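Local structure of uncharacterized protein (Aeropyrum pernix, 3P1Z) at residues Y117-L122 against S146-I151; I39-K44 against R97-G102. The protein is uncharacterised but may bind nucleic acid and act as a tRNA-intron lyase, cutting introns out of precursor tRNA. One frame throughout, in Å; residues are numbered along the deposited sequence.

Contact 1: residues Y117-L122 against S146-I151; sequences YEVLVL and SPIVAI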
loop_
_atom_site.group_PDB
_atom_site.type_symbol
_atom_site.label_atom_id
_atom_site.label_comp_id
_atom_site.label_asym_id
_atom_site.label_seq_id
_atom_site.Cartn_x
_atom_site.Cartn_y
_atom_site.Cartn_z
ATOM N N TYR A 117 -27.809 3.770 -8.289
ATOM C CA TYR A 117 -26.438 3.452 -7.947
ATOM C C TYR A 117 -25.659 3.009 -9.176
ATOM O O TYR A 117 -26.053 2.094 -9.877
ATOM C CB TYR A 117 -26.430 2.345 -6.902
ATOM C CG TYR A 117 -26.739 2.806 -5.493
ATOM C CD1 TYR A 117 -25.721 3.208 -4.646
ATOM C CD2 TYR A 117 -28.039 2.823 -5.005
ATOM C CE1 TYR A 117 -25.980 3.626 -3.356
ATOM C CE2 TYR A 117 -28.311 3.233 -3.714
ATOM C CZ TYR A 117 -27.277 3.638 -2.890
ATOM O OH TYR A 117 -27.537 4.055 -1.601
ATOM N N GLU A 118 -24.540 3.653 -9.440
ATOM C CA GLU A 118 -23.769 3.321 -10.624
ATOM C C GLU A 118 -22.496 2.611 -10.207
ATOM O O GLU A 118 -21.653 3.193 -9.529
ATOM C CB GLU A 118 -23.437 4.588 -11.413
ATOM C CG GLU A 118 -22.465 4.385 -12.553
ATOM C CD GLU A 118 -22.277 5.646 -13.377
ATOM O OE1 GLU A 118 -21.116 5.981 -13.700
ATOM O OE2 GLU A 118 -23.292 6.312 -13.689
ATOM N N VAL A 119 -22.351 1.353 -10.605
ATOM C CA VAL A 119 -21.209 0.564 -10.160
ATOM C C VAL A 119 -20.207 0.350 -11.274
ATOM O O VAL A 119 -20.549 -0.150 -12.339
ATOM C CB VAL A 119 -21.608 -0.805 -9.559
ATOM C CG1 VAL A 119 -20.385 -1.500 -8.941
ATOM C CG2 VAL A 119 -22.721 -0.655 -8.524
ATOM N N LEU A 120 -18.960 0.720 -11.013
ATOM C CA LEU A 120 -17.897 0.474 -11.962
ATOM C C LEU A 120 -17.198 -0.784 -11.521
ATOM O O LEU A 120 -16.848 -0.910 -10.349
ATOM C CB LEU A 120 -16.929 1.645 -11.981
ATOM C CG LEU A 120 -15.720 1.538 -12.904
ATOM C CD1 LEU A 120 -16.141 1.606 -14.355
ATOM C CD2 LEU A 120 -14.748 2.655 -12.600
ATOM N N VAL A 121 -17.018 -1.718 -12.455
ATOM C CA VAL A 121 -16.372 -3.001 -12.178
ATOM C C VAL A 121 -14.916 -2.941 -12.600
ATOM O O VAL A 121 -14.619 -2.657 -13.746
ATOM C CB VAL A 121 -17.058 -4.169 -12.929
ATOM C CG1 VAL A 121 -16.481 -5.517 -12.500
ATOM C CG2 VAL A 121 -18.555 -4.149 -12.702
ATOM N N LEU A 122 -14.016 -3.209 -11.661
ATOM C CA LEU A 122 -12.584 -3.209 -11.936
ATOM C C LEU A 122 -11.980 -4.533 -11.509
ATOM O O LEU A 122 -12.464 -5.154 -10.574
ATOM C CB LEU A 122 -11.898 -2.070 -11.178
ATOM C CG LEU A 122 -12.504 -0.678 -11.363
ATOM C CD1 LEU A 122 -12.013 0.259 -10.266
ATOM C CD2 LEU A 122 -12.164 -0.146 -12.728
ATOM N N SER A 146 -25.109 7.512 -7.323
ATOM C CA SER A 146 -24.088 7.432 -6.292
ATOM C C SER A 146 -22.956 6.581 -6.820
ATOM O O SER A 146 -23.169 5.430 -7.184
ATOM C CB SER A 146 -24.653 6.797 -5.031
ATOM O OG SER A 146 -25.929 7.332 -4.742
ATOM N N PRO A 147 -21.734 7.131 -6.831
ATOM C CA PRO A 147 -20.609 6.461 -7.484
ATOM C C PRO A 147 -20.142 5.208 -6.728
ATOM O O PRO A 147 -19.555 5.310 -5.654
ATOM C CB PRO A 147 -19.501 7.532 -7.461
ATOM C CG PRO A 147 -20.104 8.749 -6.787
ATOM C CD PRO A 147 -21.279 8.268 -6.021
ATOM N N ILE A 148 -20.388 4.029 -7.281
ATOM C CA ILE A 148 -19.923 2.823 -6.609
ATOM C C ILE A 148 -18.778 2.178 -7.370
ATOM O O ILE A 148 -18.716 2.248 -8.596
ATOM C CB ILE A 148 -21.074 1.835 -6.327
ATOM C CG1 ILE A 148 -22.136 2.516 -5.453
ATOM C CG2 ILE A 148 -20.563 0.561 -5.659
ATOM C CD1 ILE A 148 -21.649 2.888 -4.070
ATOM N N VAL A 149 -17.850 1.586 -6.627
ATOM C CA VAL A 149 -16.738 0.860 -7.227
ATOM C C VAL A 149 -16.714 -0.575 -6.686
ATOM O O VAL A 149 -16.735 -0.816 -5.475
ATOM C CB VAL A 149 -15.389 1.597 -7.016
ATOM C CG1 VAL A 149 -14.586 0.970 -5.887
ATOM C CG2 VAL A 149 -14.584 1.612 -8.280
ATOM N N ALA A 150 -16.715 -1.532 -7.599
ATOM C CA ALA A 150 -16.631 -2.933 -7.208
ATOM C C ALA A 150 -15.336 -3.545 -7.727
ATOM O O ALA A 150 -15.107 -3.639 -8.936
ATOM C CB ALA A 150 -17.849 -3.721 -7.697
ATOM N N ILE A 151 -14.480 -3.939 -6.800
ATOM C CA ILE A 151 -13.224 -4.545 -7.170
ATOM C C ILE A 151 -13.262 -6.037 -6.962
ATOM O O ILE A 151 -13.566 -6.531 -5.884
ATOM C CB ILE A 151 -12.064 -3.933 -6.397
ATOM C CG1 ILE A 151 -12.011 -2.438 -6.711
ATOM C CG2 ILE A 151 -10.747 -4.628 -6.765
ATOM C CD1 ILE A 151 -11.900 -1.574 -5.512
#
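From Tyr-117 beside Ser-146 to Leu-122 beside Ile-151, two parallel strand segments run in unbroken register, their axes 4.4 Å apart at closest and their directions 28° apart. Glu-118 is gripped twice, its N donating to Ser-146 O at 3.2 Å and its O accepting from Ile-148 N; farther on, Ala-150 N reaches Leu-120 O at 2.8 Å, nearly straight (178° at the hydrogen), and Leu-122 N binds Ala-150 O. On one face, Ile-148 wedges between two neighbours: its CG1 meets the edge of the Tyr-117 ring at CD1 (3.7 Å), while its CB and CG2 lie against Val-119 CG2. With Val-119 CG1 opposite the backbone N (chi1 -172°), this second methyl reaches Ala-150 CB at 3.6 Å. Ser-146 OG sits over a face of the Tyr-117 ring, offset toward its rim. Cutting Ile-148 back to an alanine would take CG1 from the ring edge and CG2 from the Val-119 methyls and would probably open a gap there. On the other face, the side chains of Leu-122 and Val-149 cross at about a right angle, with Leu-122 CD1 3.5 Å from Val-149 CG2. Glu-118 turns its carboxylate to a salt bridge with Arg-104. Helix 130-142 joins the strands in sequence and packs on the face of Glu-118, Leu-120 and Pro-147, completing a beta-alpha-beta crossover within the catalytic-type domain of the tRNA-intron endonuclease family.

Contact 2: residues I39-K44 against R97-G102; sequences IGYLRK and RKPLVG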
loop_
_atom_site.group_PDB
_atom_site.type_symbol
_atom_site.label_atom_id
_atom_site.label_comp_id
_atom_site.label_asym_id
_atom_site.label_seq_id
_atom_site.Cartn_x
_atom_site.Cartn_y
_atom_site.Cartn_z
ATOM N N ILE A 39 -40.070 -7.148 -13.814
ATOM C CA ILE A 39 -38.830 -6.412 -13.547
ATOM C C ILE A 39 -38.067 -6.115 -14.833
ATOM O O ILE A 39 -36.974 -5.553 -14.791
ATOM C CB ILE A 39 -37.876 -7.154 -12.572
ATOM C CG1 ILE A 39 -37.422 -8.495 -13.151
ATOM C CG2 ILE A 39 -38.524 -7.358 -11.214
ATOM C CD1 ILE A 39 -36.692 -9.372 -12.139
ATOM N N GLY A 40 -38.626 -6.522 -15.971
ATOM C CA GLY A 40 -38.129 -6.082 -17.265
ATOM C C GLY A 40 -36.958 -6.811 -17.915
ATOM O O GLY A 40 -36.521 -6.426 -19.005
ATOM N N TYR A 41 -36.439 -7.854 -17.278
ATOM C CA TYR A 41 -35.308 -8.571 -17.864
ATOM C C TYR A 41 -35.717 -9.351 -19.122
ATOM O O TYR A 41 -35.010 -9.331 -20.141
ATOM C CB TYR A 41 -34.650 -9.499 -16.839
ATOM C CG TYR A 41 -33.877 -8.752 -15.778
ATOM C CD1 TYR A 41 -32.952 -7.786 -16.134
ATOM C CD2 TYR A 41 -34.072 -9.011 -14.431
ATOM C CE1 TYR A 41 -32.249 -7.094 -15.185
ATOM C CE2 TYR A 41 -33.365 -8.325 -13.467
ATOM C CZ TYR A 41 -32.455 -7.368 -13.853
ATOM O OH TYR A 41 -31.740 -6.681 -12.916
ATOM N N LEU A 42 -36.860 -10.029 -19.043
ATOM C CA LEU A 42 -37.392 -10.810 -20.154
ATOM C C LEU A 42 -38.585 -10.113 -20.793
ATOM O O LEU A 42 -39.643 -9.964 -20.176
ATOM C CB LEU A 42 -37.794 -12.204 -19.669
ATOM C CG LEU A 42 -38.685 -13.032 -20.604
ATOM C CD1 LEU A 42 -37.876 -13.546 -21.768
ATOM C CD2 LEU A 42 -39.314 -14.185 -19.850
ATOM N N ARG A 43 -38.411 -9.677 -22.029
ATOM C CA ARG A 43 -39.495 -9.014 -22.731
ATOM C C ARG A 43 -39.735 -9.729 -24.053
ATOM O O ARG A 43 -38.927 -9.644 -24.988
ATOM C CB ARG A 43 -39.185 -7.525 -22.929
ATOM C CG ARG A 43 -40.223 -6.749 -23.733
ATOM C CD ARG A 43 -41.626 -6.823 -23.110
ATOM N NE ARG A 43 -42.648 -6.299 -24.020
ATOM C CZ ARG A 43 -43.871 -5.919 -23.657
ATOM N NH1 ARG A 43 -44.249 -5.994 -22.383
ATOM N NH2 ARG A 43 -44.712 -5.455 -24.578
ATOM N N LYS A 44 -40.842 -10.463 -24.105
ATOM C CA LYS A 44 -41.178 -11.269 -25.270
ATOM C C LYS A 44 -40.095 -12.261 -25.587
ATOM O O LYS A 44 -39.498 -12.234 -26.667
ATOM C CB LYS A 44 -41.397 -10.370 -26.457
ATOM C CG LYS A 44 -41.970 -9.068 -25.980
ATOM C CD LYS A 44 -43.240 -8.765 -26.709
ATOM C CE LYS A 44 -43.103 -9.183 -28.169
ATOM N NZ LYS A 44 -44.396 -9.033 -28.926
ATOM N N ARG A 97 -31.084 -6.878 -5.738
ATOM C CA ARG A 97 -31.087 -5.756 -6.650
ATOM C C ARG A 97 -31.350 -6.241 -8.068
ATOM O O ARG A 97 -31.130 -7.406 -8.403
ATOM C CB ARG A 97 -29.771 -4.986 -6.540
ATOM C CG ARG A 97 -29.417 -4.673 -5.089
ATOM C CD ARG A 97 -30.549 -3.893 -4.418
ATOM N NE ARG A 97 -30.306 -3.621 -3.004
ATOM C CZ ARG A 97 -30.832 -4.318 -2.001
ATOM N NH1 ARG A 97 -31.636 -5.346 -2.252
ATOM N NH2 ARG A 97 -30.560 -3.988 -0.745
ATOM N N LYS A 98 -31.847 -5.341 -8.896
ATOM C CA LYS A 98 -32.109 -5.663 -10.280
ATOM C C LYS A 98 -31.350 -4.659 -11.148
ATOM O O LYS A 98 -31.899 -3.626 -11.531
ATOM C CB LYS A 98 -33.610 -5.630 -10.534
ATOM C CG LYS A 98 -34.380 -6.401 -9.468
ATOM C CD LYS A 98 -35.680 -5.717 -9.102
ATOM C CE LYS A 98 -35.441 -4.577 -8.118
ATOM N NZ LYS A 98 -36.690 -4.204 -7.386
ATOM N N PRO A 99 -30.070 -4.964 -11.447
ATOM C CA PRO A 99 -29.176 -4.102 -12.228
ATOM C C PRO A 99 -29.406 -4.162 -13.741
ATOM O O PRO A 99 -29.898 -5.153 -14.286
ATOM C CB PRO A 99 -27.780 -4.667 -11.921
ATOM C CG PRO A 99 -27.980 -5.802 -10.962
ATOM C CD PRO A 99 -29.403 -6.211 -11.047
ATOM N N LEU A 100 -29.036 -3.076 -14.409
ATOM C CA LEU A 100 -28.966 -3.037 -15.858
ATOM C C LEU A 100 -27.582 -2.536 -16.265
ATOM O O LEU A 100 -26.789 -2.086 -15.429
ATOM C CB LEU A 100 -30.055 -2.123 -16.414
ATOM C CG LEU A 100 -31.469 -2.467 -15.924
ATOM C CD1 LEU A 100 -32.470 -1.374 -16.275
ATOM C CD2 LEU A 100 -31.950 -3.823 -16.448
ATOM N N VAL A 101 -27.284 -2.640 -17.552
ATOM C CA VAL A 101 -26.038 -2.110 -18.078
ATOM C C VAL A 101 -26.090 -0.582 -18.158
ATOM O O VAL A 101 -26.901 -0.010 -18.893
ATOM C CB VAL A 101 -25.715 -2.703 -19.460
ATOM C CG1 VAL A 101 -24.347 -2.250 -19.923
ATOM C CG2 VAL A 101 -25.802 -4.224 -19.412
ATOM N N GLY A 102 -25.228 0.067 -17.377
ATOM C CA GLY A 102 -25.044 1.498 -17.467
ATOM C C GLY A 102 -24.499 1.847 -18.836
ATOM O O GLY A 102 -23.953 0.995 -19.532
#
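Lys-98 is the first residue of 97-102 to meet Ile-39 and Tyr-41, and it does so with the aliphatic part of its side chain. Its CD lies 3.9 Å from Ile-39 CG2, the two side chains crossing nearly perpendicularly, and its CB approaches Tyr-41 CZ at 3.9 Å. The lysine chain bends at chi2 and chi3, carrying its far end away from 39-44. Pro-99 contributes mainly its backbone: Tyr-41 OH donates to Pro-99 O at 2.8 Å, and this oxygen lies in the plane of the tyrosine ring, at its edge. The bond is the polar link between the segments, although the position of the hydroxyl is less certain because it is modelled too close to Lys-98. Leu-100 follows with a methyl group, CD2 coming 3.5 Å from Tyr-41 CE1 at an oblique approach. With CG beside the backbone N (chi1 -72°), the Tyr-41 ring extends to 97-102 although Tyr-41 CA stays 8.7 Å from Leu-100 CA. Ile-39 and Tyr-41 flank Gly-40, where helix 30-38 has ended. Tyr-41 also packs on Tyr-89 and Arg-93 of helix 83-95 and on Glu-51 of helix 49-57, while Leu-100 pairs through its backbone with Val-109 of strand 107-112.

How the contacts relate
Followed from the N terminus, the chain leaves helix 30-38, enters 39-44 and, after 52 mostly helical residues, closes contact 2 at 97-102. Contact 1 opens only afterwards, at 117-122, and closes at 146-151 over 23 residues that include helix 130-142; the two loops are therefore in series and neither nest nor cross. Contact 2 bridges the SEN2-like N-terminal and catalytic-type C-terminal family regions, whereas contact 1 lies wholly within the latter. Both reach the mixed sheet, contact 2 at one of its outermost strands, 100-101, and contact 1 at 115-123 and 146-152, with strand 107-112 intervening. Their centres are 18 Å apart, their nearest atoms about 6 Å.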